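PDB 2ORY: lipase from Photobacterium sp. M37, which probably hydrolyses the ester bonds of triacylglycerols as a cold-adapted class 3 lipase with an alpha/beta hydrolase fold. Local coordinates for residues T151-L156 with A184-D189; E158-E163 with Q197-S202; S180-L185 with A214-Y219. One frame throughout, in Å; residues are numbered along the deposited sequence.

Contact 1 of 3, residues T151-L156 with A184-D189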
loop_
_atom_site.group_PDB
_atom_site.type_symbol
_atom_site.label_atom_id
_atom_site.label_comp_id
_atom_site.label_asym_id
_atom_site.label_seq_id
_atom_site.Cartn_x
_atom_site.Cartn_y
_atom_site.Cartn_z
ATOM N N THR A 151 -10.032 13.916 -11.198
ATOM C CA THR A 151 -8.883 13.462 -10.418
ATOM C C THR A 151 -9.454 13.168 -9.037
ATOM O O THR A 151 -10.592 13.537 -8.750
ATOM C CB THR A 151 -7.809 14.555 -10.259
ATOM O OG1 THR A 151 -8.395 15.708 -9.634
ATOM C CG2 THR A 151 -7.206 14.926 -11.631
ATOM N N ILE A 152 -8.681 12.510 -8.184
ATOM C CA ILE A 152 -9.167 12.194 -6.852
ATOM C C ILE A 152 -9.478 13.499 -6.103
ATOM O O ILE A 152 -10.498 13.602 -5.421
ATOM C CB ILE A 152 -8.128 11.348 -6.058
ATOM C CG1 ILE A 152 -8.698 10.949 -4.692
ATOM C CG2 ILE A 152 -6.837 12.125 -5.865
ATOM C CD1 ILE A 152 -9.808 9.964 -4.763
ATOM N N LEU A 153 -8.615 14.500 -6.242
ATOM C CA LEU A 153 -8.840 15.760 -5.545
ATOM C C LEU A 153 -10.118 16.455 -6.028
ATOM O O LEU A 153 -10.923 16.931 -5.217
ATOM C CB LEU A 153 -7.624 16.681 -5.700
ATOM C CG LEU A 153 -7.683 18.022 -4.962
ATOM C CD1 LEU A 153 -8.028 17.786 -3.511
ATOM C CD2 LEU A 153 -6.356 18.749 -5.098
ATOM N N GLN A 154 -10.309 16.523 -7.341
ATOM C CA GLN A 154 -11.513 17.134 -7.880
ATOM C C GLN A 154 -12.750 16.369 -7.399
ATOM O O GLN A 154 -13.754 16.981 -7.012
ATOM C CB GLN A 154 -11.461 17.146 -9.408
ATOM C CG GLN A 154 -10.321 18.003 -9.971
ATOM C CD GLN A 154 -10.111 17.795 -11.457
ATOM O OE1 GLN A 154 -10.498 16.766 -12.009
ATOM N NE2 GLN A 154 -9.475 18.762 -12.111
ATOM N N PHE A 155 -12.689 15.039 -7.413
ATOM C CA PHE A 155 -13.832 14.232 -6.969
ATOM C C PHE A 155 -14.214 14.490 -5.503
ATOM O O PHE A 155 -15.392 14.645 -5.177
ATOM C CB PHE A 155 -13.545 12.731 -7.139
ATOM C CG PHE A 155 -14.620 11.843 -6.571
ATOM C CD1 PHE A 155 -15.831 11.685 -7.231
ATOM C CD2 PHE A 155 -14.439 11.203 -5.349
ATOM C CE1 PHE A 155 -16.838 10.907 -6.683
ATOM C CE2 PHE A 155 -15.443 10.425 -4.796
ATOM C CZ PHE A 155 -16.647 10.276 -5.464
ATOM N N LEU A 156 -13.218 14.509 -4.622
ATOM C CA LEU A 156 -13.473 14.737 -3.207
ATOM C C LEU A 156 -14.070 16.129 -2.985
ATOM O O LEU A 156 -15.056 16.277 -2.270
ATOM C CB LEU A 156 -12.178 14.592 -2.395
ATOM C CG LEU A 156 -11.472 13.224 -2.363
ATOM C CD1 LEU A 156 -10.127 13.364 -1.640
ATOM C CD2 LEU A 156 -12.357 12.185 -1.668
ATOM N N ALA A 184 -2.322 10.069 2.005
ATOM C CA ALA A 184 -3.067 10.598 3.147
ATOM C C ALA A 184 -2.403 11.862 3.695
ATOM O O ALA A 184 -3.085 12.824 4.039
ATOM C CB ALA A 184 -3.167 9.540 4.247
ATOM N N LEU A 185 -1.074 11.860 3.782
ATOM C CA LEU A 185 -0.363 13.033 4.275
ATOM C C LEU A 185 -0.537 14.201 3.310
ATOM O O LEU A 185 -0.645 15.348 3.742
ATOM C CB LEU A 185 1.142 12.763 4.460
ATOM C CG LEU A 185 1.971 13.931 5.052
ATOM C CD1 LEU A 185 1.433 14.308 6.432
ATOM C CD2 LEU A 185 3.434 13.546 5.180
ATOM N N TRP A 186 -0.566 13.923 2.008
ATOM C CA TRP A 186 -0.736 14.994 1.041
ATOM C C TRP A 186 -2.101 15.652 1.220
ATOM O O TRP A 186 -2.209 16.875 1.174
ATOM C CB TRP A 186 -0.591 14.464 -0.382
ATOM C CG TRP A 186 -1.227 15.337 -1.421
ATOM C CD1 TRP A 186 -0.889 16.616 -1.736
ATOM C CD2 TRP A 186 -2.297 14.974 -2.296
ATOM N NE1 TRP A 186 -1.678 17.076 -2.759
ATOM C CE2 TRP A 186 -2.553 16.089 -3.123
ATOM C CE3 TRP A 186 -3.061 13.805 -2.472
ATOM C CZ2 TRP A 186 -3.540 16.077 -4.111
ATOM C CZ3 TRP A 186 -4.035 13.795 -3.456
ATOM C CH2 TRP A 186 -4.266 14.927 -4.268
ATOM N N LEU A 187 -3.135 14.835 1.430
ATOM C CA LEU A 187 -4.492 15.339 1.637
ATOM C C LEU A 187 -4.524 16.178 2.910
ATOM O O LEU A 187 -5.144 17.235 2.948
ATOM C CB LEU A 187 -5.485 14.173 1.737
ATOM C CG LEU A 187 -5.702 13.392 0.439
ATOM C CD1 LEU A 187 -6.684 12.224 0.622
ATOM C CD2 LEU A 187 -6.248 14.359 -0.575
ATOM N N LYS A 188 -3.852 15.689 3.948
ATOM C CA LYS A 188 -3.731 16.385 5.223
ATOM C C LYS A 188 -3.076 17.762 5.006
ATOM O O LYS A 188 -3.601 18.799 5.441
ATOM C CB LYS A 188 -2.835 15.582 6.165
ATOM C CG LYS A 188 -3.549 14.751 7.205
ATOM C CD LYS A 188 -3.972 15.609 8.381
ATOM C CE LYS A 188 -4.335 14.746 9.574
ATOM N NZ LYS A 188 -4.677 15.576 10.759
ATOM N N ASP A 189 -1.925 17.761 4.334
ATOM C CA ASP A 189 -1.183 18.986 4.091
ATOM C C ASP A 189 -1.874 20.060 3.267
ATOM O O ASP A 189 -1.511 21.225 3.382
ATOM C CB ASP A 189 0.170 18.686 3.455
ATOM C CG ASP A 189 1.189 18.164 4.453
ATOM O OD1 ASP A 189 1.144 18.560 5.642
ATOM O OD2 ASP A 189 2.057 17.366 4.033
#

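Contact 2 of 3, residues E158-E163 with Q197-S202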
loop_
_atom_site.group_PDB
_atom_site.type_symbol
_atom_site.label_atom_id
_atom_site.label_comp_id
_atom_site.label_asym_id
_atom_site.label_seq_id
_atom_site.Cartn_x
_atom_site.Cartn_y
_atom_site.Cartn_z
ATOM N N GLU A 158 -15.722 17.927 -5.008
ATOM C CA GLU A 158 -17.058 17.968 -5.580
ATOM C C GLU A 158 -18.062 17.170 -4.749
ATOM O O GLU A 158 -19.231 17.552 -4.606
ATOM C CB GLU A 158 -16.999 17.418 -7.007
ATOM C CG GLU A 158 -18.320 17.023 -7.608
ATOM C CD GLU A 158 -18.149 16.371 -8.966
ATOM O OE1 GLU A 158 -17.860 17.092 -9.949
ATOM O OE2 GLU A 158 -18.288 15.125 -9.045
ATOM N N LYS A 159 -17.587 16.056 -4.206
ATOM C CA LYS A 159 -18.410 15.166 -3.411
ATOM C C LYS A 159 -18.596 15.713 -1.999
ATOM O O LYS A 159 -19.705 15.728 -1.485
ATOM C CB LYS A 159 -17.754 13.779 -3.364
ATOM C CG LYS A 159 -18.633 12.644 -2.878
ATOM C CD LYS A 159 -19.778 12.403 -3.839
ATOM C CE LYS A 159 -20.340 10.993 -3.705
ATOM N NZ LYS A 159 -20.627 10.608 -2.308
ATOM N N ILE A 160 -17.518 16.180 -1.375
ATOM C CA ILE A 160 -17.615 16.694 -0.011
ATOM C C ILE A 160 -17.918 18.185 0.107
ATOM O O ILE A 160 -18.388 18.645 1.151
ATOM C CB ILE A 160 -16.315 16.393 0.775
ATOM C CG1 ILE A 160 -16.132 14.886 0.877
ATOM C CG2 ILE A 160 -16.352 17.027 2.174
ATOM C CD1 ILE A 160 -14.869 14.486 1.629
ATOM N N GLY A 161 -17.662 18.946 -0.951
ATOM C CA GLY A 161 -17.895 20.383 -0.888
ATOM C C GLY A 161 -16.678 21.047 -0.252
ATOM O O GLY A 161 -15.957 20.394 0.514
ATOM N N PRO A 162 -16.425 22.339 -0.529
ATOM C CA PRO A 162 -15.275 23.066 0.028
ATOM C C PRO A 162 -15.170 23.101 1.557
ATOM O O PRO A 162 -14.084 23.301 2.093
ATOM C CB PRO A 162 -15.420 24.464 -0.582
ATOM C CG PRO A 162 -16.915 24.609 -0.730
ATOM C CD PRO A 162 -17.300 23.249 -1.289
ATOM N N GLU A 163 -16.281 22.908 2.262
ATOM C CA GLU A 163 -16.242 22.927 3.727
ATOM C C GLU A 163 -16.929 21.725 4.362
ATOM O O GLU A 163 -17.083 21.661 5.580
ATOM C CB GLU A 163 -16.892 24.204 4.255
ATOM C CG GLU A 163 -16.152 25.470 3.879
ATOM C CD GLU A 163 -14.724 25.473 4.386
ATOM O OE1 GLU A 163 -14.521 25.313 5.610
ATOM O OE2 GLU A 163 -13.804 25.633 3.558
ATOM N N GLN A 197 -11.317 21.364 5.519
ATOM C CA GLN A 197 -10.591 21.147 6.765
ATOM C C GLN A 197 -11.448 20.288 7.691
ATOM O O GLN A 197 -10.970 19.763 8.694
ATOM C CB GLN A 197 -10.284 22.499 7.428
ATOM C CG GLN A 197 -9.373 22.436 8.670
ATOM C CD GLN A 197 -7.892 22.194 8.352
ATOM O OE1 GLN A 197 -7.205 23.070 7.818
ATOM N NE2 GLN A 197 -7.400 21.000 8.687
ATOM N N ASN A 198 -12.721 20.137 7.339
ATOM C CA ASN A 198 -13.636 19.363 8.160
ATOM C C ASN A 198 -13.671 17.873 7.873
ATOM O O ASN A 198 -14.628 17.182 8.220
ATOM C CB ASN A 198 -15.036 19.956 8.056
ATOM C CG ASN A 198 -15.078 21.373 8.582
ATOM O OD1 ASN A 198 -14.616 21.638 9.695
ATOM N ND2 ASN A 198 -15.614 22.297 7.786
ATOM N N ILE A 199 -12.637 17.365 7.228
ATOM C CA ILE A 199 -12.602 15.941 6.973
ATOM C C ILE A 199 -11.553 15.312 7.893
ATOM O O ILE A 199 -10.497 15.902 8.124
ATOM C CB ILE A 199 -12.300 15.659 5.497
ATOM C CG1 ILE A 199 -11.881 14.199 5.331
ATOM C CG2 ILE A 199 -11.273 16.629 4.995
ATOM C CD1 ILE A 199 -11.491 13.853 3.943
ATOM N N ASP A 200 -11.884 14.149 8.453
ATOM C CA ASP A 200 -11.001 13.409 9.357
ATOM C C ASP A 200 -10.281 12.371 8.514
ATOM O O ASP A 200 -10.898 11.422 8.007
ATOM C CB ASP A 200 -11.804 12.701 10.458
ATOM C CG ASP A 200 -12.311 13.663 11.529
ATOM O OD1 ASP A 200 -12.432 14.874 11.239
ATOM O OD2 ASP A 200 -12.598 13.209 12.657
ATOM N N ILE A 201 -8.974 12.563 8.372
ATOM C CA ILE A 201 -8.150 11.687 7.558
ATOM C C ILE A 201 -7.318 10.718 8.376
ATOM O O ILE A 201 -6.564 11.124 9.253
ATOM C CB ILE A 201 -7.187 12.517 6.669
ATOM C CG1 ILE A 201 -7.998 13.446 5.755
ATOM C CG2 ILE A 201 -6.264 11.572 5.871
ATOM C CD1 ILE A 201 -7.164 14.371 4.889
ATOM N N SER A 202 -7.459 9.435 8.081
ATOM C CA SER A 202 -6.679 8.405 8.758
ATOM C C SER A 202 -6.143 7.445 7.703
ATOM O O SER A 202 -6.609 7.433 6.563
ATOM C CB SER A 202 -7.553 7.612 9.720
ATOM O OG SER A 202 -8.652 7.099 8.999
#

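Contact 3 of 3, residues S180-L185 with A214-Y219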
loop_
_atom_site.group_PDB
_atom_site.type_symbol
_atom_site.label_atom_id
_atom_site.label_comp_id
_atom_site.label_asym_id
_atom_site.label_seq_id
_atom_site.Cartn_x
_atom_site.Cartn_y
_atom_site.Cartn_z
ATOM N N SER A 180 -0.465 4.847 -0.003
ATOM C CA SER A 180 -1.647 5.293 0.724
ATOM C C SER A 180 -1.266 6.213 1.874
ATOM O O SER A 180 -1.826 7.293 2.022
ATOM C CB SER A 180 -2.460 4.094 1.248
ATOM O OG SER A 180 -1.720 3.298 2.167
ATOM N N SER A 181 -0.294 5.806 2.678
ATOM C CA SER A 181 0.089 6.642 3.805
ATOM C C SER A 181 0.629 7.975 3.288
ATOM O O SER A 181 0.346 9.047 3.842
ATOM C CB SER A 181 1.123 5.918 4.667
ATOM O OG SER A 181 2.260 5.555 3.912
ATOM N N THR A 182 1.388 7.914 2.200
ATOM C CA THR A 182 1.934 9.127 1.621
ATOM C C THR A 182 0.787 9.981 1.053
ATOM O O THR A 182 0.758 11.188 1.269
ATOM C CB THR A 182 2.998 8.787 0.522
ATOM O OG1 THR A 182 4.057 8.011 1.114
ATOM C CG2 THR A 182 3.608 10.074 -0.087
ATOM N N LEU A 183 -0.179 9.359 0.375
ATOM C CA LEU A 183 -1.283 10.120 -0.193
ATOM C C LEU A 183 -2.083 10.799 0.912
ATOM O O LEU A 183 -2.473 11.967 0.765
ATOM C CB LEU A 183 -2.219 9.232 -1.038
ATOM C CG LEU A 183 -3.339 10.017 -1.754
ATOM C CD1 LEU A 183 -3.559 9.521 -3.169
ATOM C CD2 LEU A 183 -4.617 9.888 -0.976
ATOM N N ALA A 184 -2.322 10.069 2.005
ATOM C CA ALA A 184 -3.067 10.598 3.147
ATOM C C ALA A 184 -2.403 11.862 3.695
ATOM O O ALA A 184 -3.085 12.824 4.039
ATOM C CB ALA A 184 -3.167 9.540 4.247
ATOM N N LEU A 185 -1.074 11.860 3.782
ATOM C CA LEU A 185 -0.363 13.033 4.275
ATOM C C LEU A 185 -0.537 14.201 3.310
ATOM O O LEU A 185 -0.645 15.348 3.742
ATOM C CB LEU A 185 1.142 12.763 4.460
ATOM C CG LEU A 185 1.971 13.931 5.052
ATOM C CD1 LEU A 185 1.433 14.308 6.432
ATOM C CD2 LEU A 185 3.434 13.546 5.180
ATOM N N ALA A 214 14.020 10.079 7.427
ATOM C CA ALA A 214 13.662 10.259 8.835
ATOM C C ALA A 214 12.846 11.522 9.087
ATOM O O ALA A 214 11.806 11.464 9.747
ATOM C CB ALA A 214 14.924 10.259 9.710
ATOM N N ASP A 215 13.317 12.654 8.572
ATOM C CA ASP A 215 12.608 13.920 8.730
ATOM C C ASP A 215 11.198 13.869 8.132
ATOM O O ASP A 215 10.284 14.485 8.672
ATOM C CB ASP A 215 13.395 15.082 8.095
ATOM C CG ASP A 215 14.583 15.530 8.951
ATOM O OD1 ASP A 215 14.722 15.025 10.086
ATOM O OD2 ASP A 215 15.373 16.389 8.490
ATOM N N PHE A 216 11.018 13.148 7.023
ATOM C CA PHE A 216 9.697 13.013 6.389
ATOM C C PHE A 216 8.826 12.147 7.291
ATOM O O PHE A 216 7.680 12.488 7.590
ATOM C CB PHE A 216 9.801 12.325 5.014
ATOM C CG PHE A 216 8.466 11.874 4.455
ATOM C CD1 PHE A 216 7.664 12.752 3.741
ATOM C CD2 PHE A 216 8.010 10.572 4.669
ATOM C CE1 PHE A 216 6.421 12.344 3.237
ATOM C CE2 PHE A 216 6.773 10.151 4.176
ATOM C CZ PHE A 216 5.978 11.038 3.457
ATOM N N ALA A 217 9.390 11.013 7.702
ATOM C CA ALA A 217 8.717 10.066 8.583
ATOM C C ALA A 217 8.353 10.700 9.926
ATOM O O ALA A 217 7.270 10.456 10.455
ATOM C CB ALA A 217 9.612 8.836 8.811
ATOM N N ASP A 218 9.253 11.499 10.492
ATOM C CA ASP A 218 8.944 12.157 11.769
ATOM C C ASP A 218 7.824 13.202 11.574
ATOM O O ASP A 218 6.934 13.346 12.410
ATOM C CB ASP A 218 10.196 12.815 12.360
ATOM C CG ASP A 218 11.173 11.804 12.954
ATOM O OD1 ASP A 218 10.744 10.684 13.319
ATOM O OD2 ASP A 218 12.375 12.139 13.068
ATOM N N TYR A 219 7.859 13.930 10.468
ATOM C CA TYR A 219 6.802 14.886 10.229
ATOM C C TYR A 219 5.483 14.118 10.094
ATOM O O TYR A 219 4.463 14.492 10.685
ATOM C CB TYR A 219 7.067 15.677 8.962
ATOM C CG TYR A 219 5.913 16.557 8.580
ATOM C CD1 TYR A 219 5.554 17.656 9.367
ATOM C CD2 TYR A 219 5.155 16.285 7.441
ATOM C CE1 TYR A 219 4.472 18.459 9.022
ATOM C CE2 TYR A 219 4.067 17.083 7.095
ATOM C CZ TYR A 219 3.732 18.160 7.887
ATOM O OH TYR A 219 2.637 18.925 7.549
#

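Contact 1 of 3, residues T151-L156 with A184-D189
The bond from Thr151 N to Gln154 OE1, 3.0 Å long and nearly straight at 173°, caps the first turn of the helix whose Ile152, Leu153 and Leu156 meet Trp186 and Leu187. Gln154 N returns a bond to Thr151 OG1, which makes the pair a capping box at the N terminus of helix 152-160. In this alpha/beta hydrolase the capped helix lies beside helix 175-189, on the same face of the central sheet. The two short axes stay 12.7 Å apart at their closest and cross at -54°; long apolar side chains bridge the gap, with no hydrogen bond between the segments. Trp186 points its indole across the gap. Its CG is anti to the backbone N (chi1 159°), which carries the six-membered ring to the other helix. There Ile152 CG2 sits at the ring edge, near its plane, touching CZ3 and CH2. Leu153 comes in at a slant, with CB by CH2 and CD2 4.0 Å from Trp186 CZ2. Tyr115 meets the same indole with its ring plane inclined to it, while Met73 and Val75 of strand 66-78 pack on Ile152. Leu187 backs the indole from within its own helix, its CD2 lying 3.6 Å above the Trp186 ring plane near the rim. The same methyl meets the other helix tip to tip, Leu187 CD2 and Leu156 CD1 being 4.1 Å apart.

Contact 2 of 3, residues E158-E163 with Q197-S202
Ile160 and Ile199 form the packed, inner part of this contact, whereas Glu163 and Asn198 meet at the protein surface. The two isoleucines cross at about a right angle and touch through their terminal methyls, Ile160 CD1 lying 4.1 Å from Ile199 CD1. Ile199 has a first torsion of 164° and an extended chain beyond it, which carries CD1 out from the strand to the last turn of helix 152-160. Both side chains also rest on Ile168 of strand 166-173. That strand and the parallel 199-206 beside it are joined through helix 175-189 in a beta-alpha-beta crossover, and backbone bonds from Asn198 and Asp200 to Ala166 hold their ends together. Gly161, the first residue past the helix, leaves helical geometry with a positive phi. The chain then turns outward to Glu163. Here the outer side has one bond, from Asn198 ND2 to Glu163 O, 2.7 Å long with an N-H...O angle of 162°. The acceptor lies near the amide plane of Asn198, while the donor is tilted 26° from the carbonyl plane. The Glu163 carboxylate stands almost perpendicular to that amide, and its OE1 stays 3.9 Å from Asn198 ND2.

Contact 3 of 3, residues S180-L185 with A214-Y219
Helix 175-189, which follows the probable nucleophile elbow of this alpha/beta hydrolase, is covered here by helix 214-224 through Leu185, Phe216 and Tyr219. The short axes are 12.1 Å apart at closest approach and cross at 66°, so the backbones stand well separated and the two aromatic rings bridge most of the distance. Leu185 points at the other helix and sets both methyls against the rings, coming obliquely to each. Leu185 CD2 lies against both, 3.8 Å from Phe216 CE1 and 3.9 Å from Tyr219 CD2. Its other methyl, CD1, touches Tyr219 alone across this contact. Phe216 and Tyr219 are one turn apart, and a first torsion near 180° in both (167° and 173°) turns the rings off their helix toward Leu185. Phe220 and Cys223, further along helix 214-224, pack on the same leucine. Trp113 meets the Phe216 ring edge-to-face, and the Tyr219 hydroxyl lies very close to OD1 of Asp189 at the end of helix 175-189, probably hydrogen-bonded. Thr182 makes a looser approach: its hydroxyl bonds back to Ala178 O in its own helix, and Thr182 OG1 comes only to 4.3 Å from Phe216 CZ.

Overall arrangement
From the N terminus, helix 152-160 supplies the first halves of contacts 1 and 2 in turn. The chain then runs through strand 166-173 into helix 175-189, where contact 3 opens at 180-185 and contact 1 closes at 184-189, the two sharing Ala184 and Leu185. Contact 2 closes next, at the start of strand 199-206, and contact 3 last, on helix 214-224. Contact 2 therefore crosses both others. Contacts 1 and 2, with centres about 9 Å apart, meet where Ile201 packs on Leu187; contacts 1 and 3 are probably joined by a hydrogen bond between Asp189 and Tyr219. Together they tie helix 152-160, the crossover helix, the edge strand and helix 214-224 to one another.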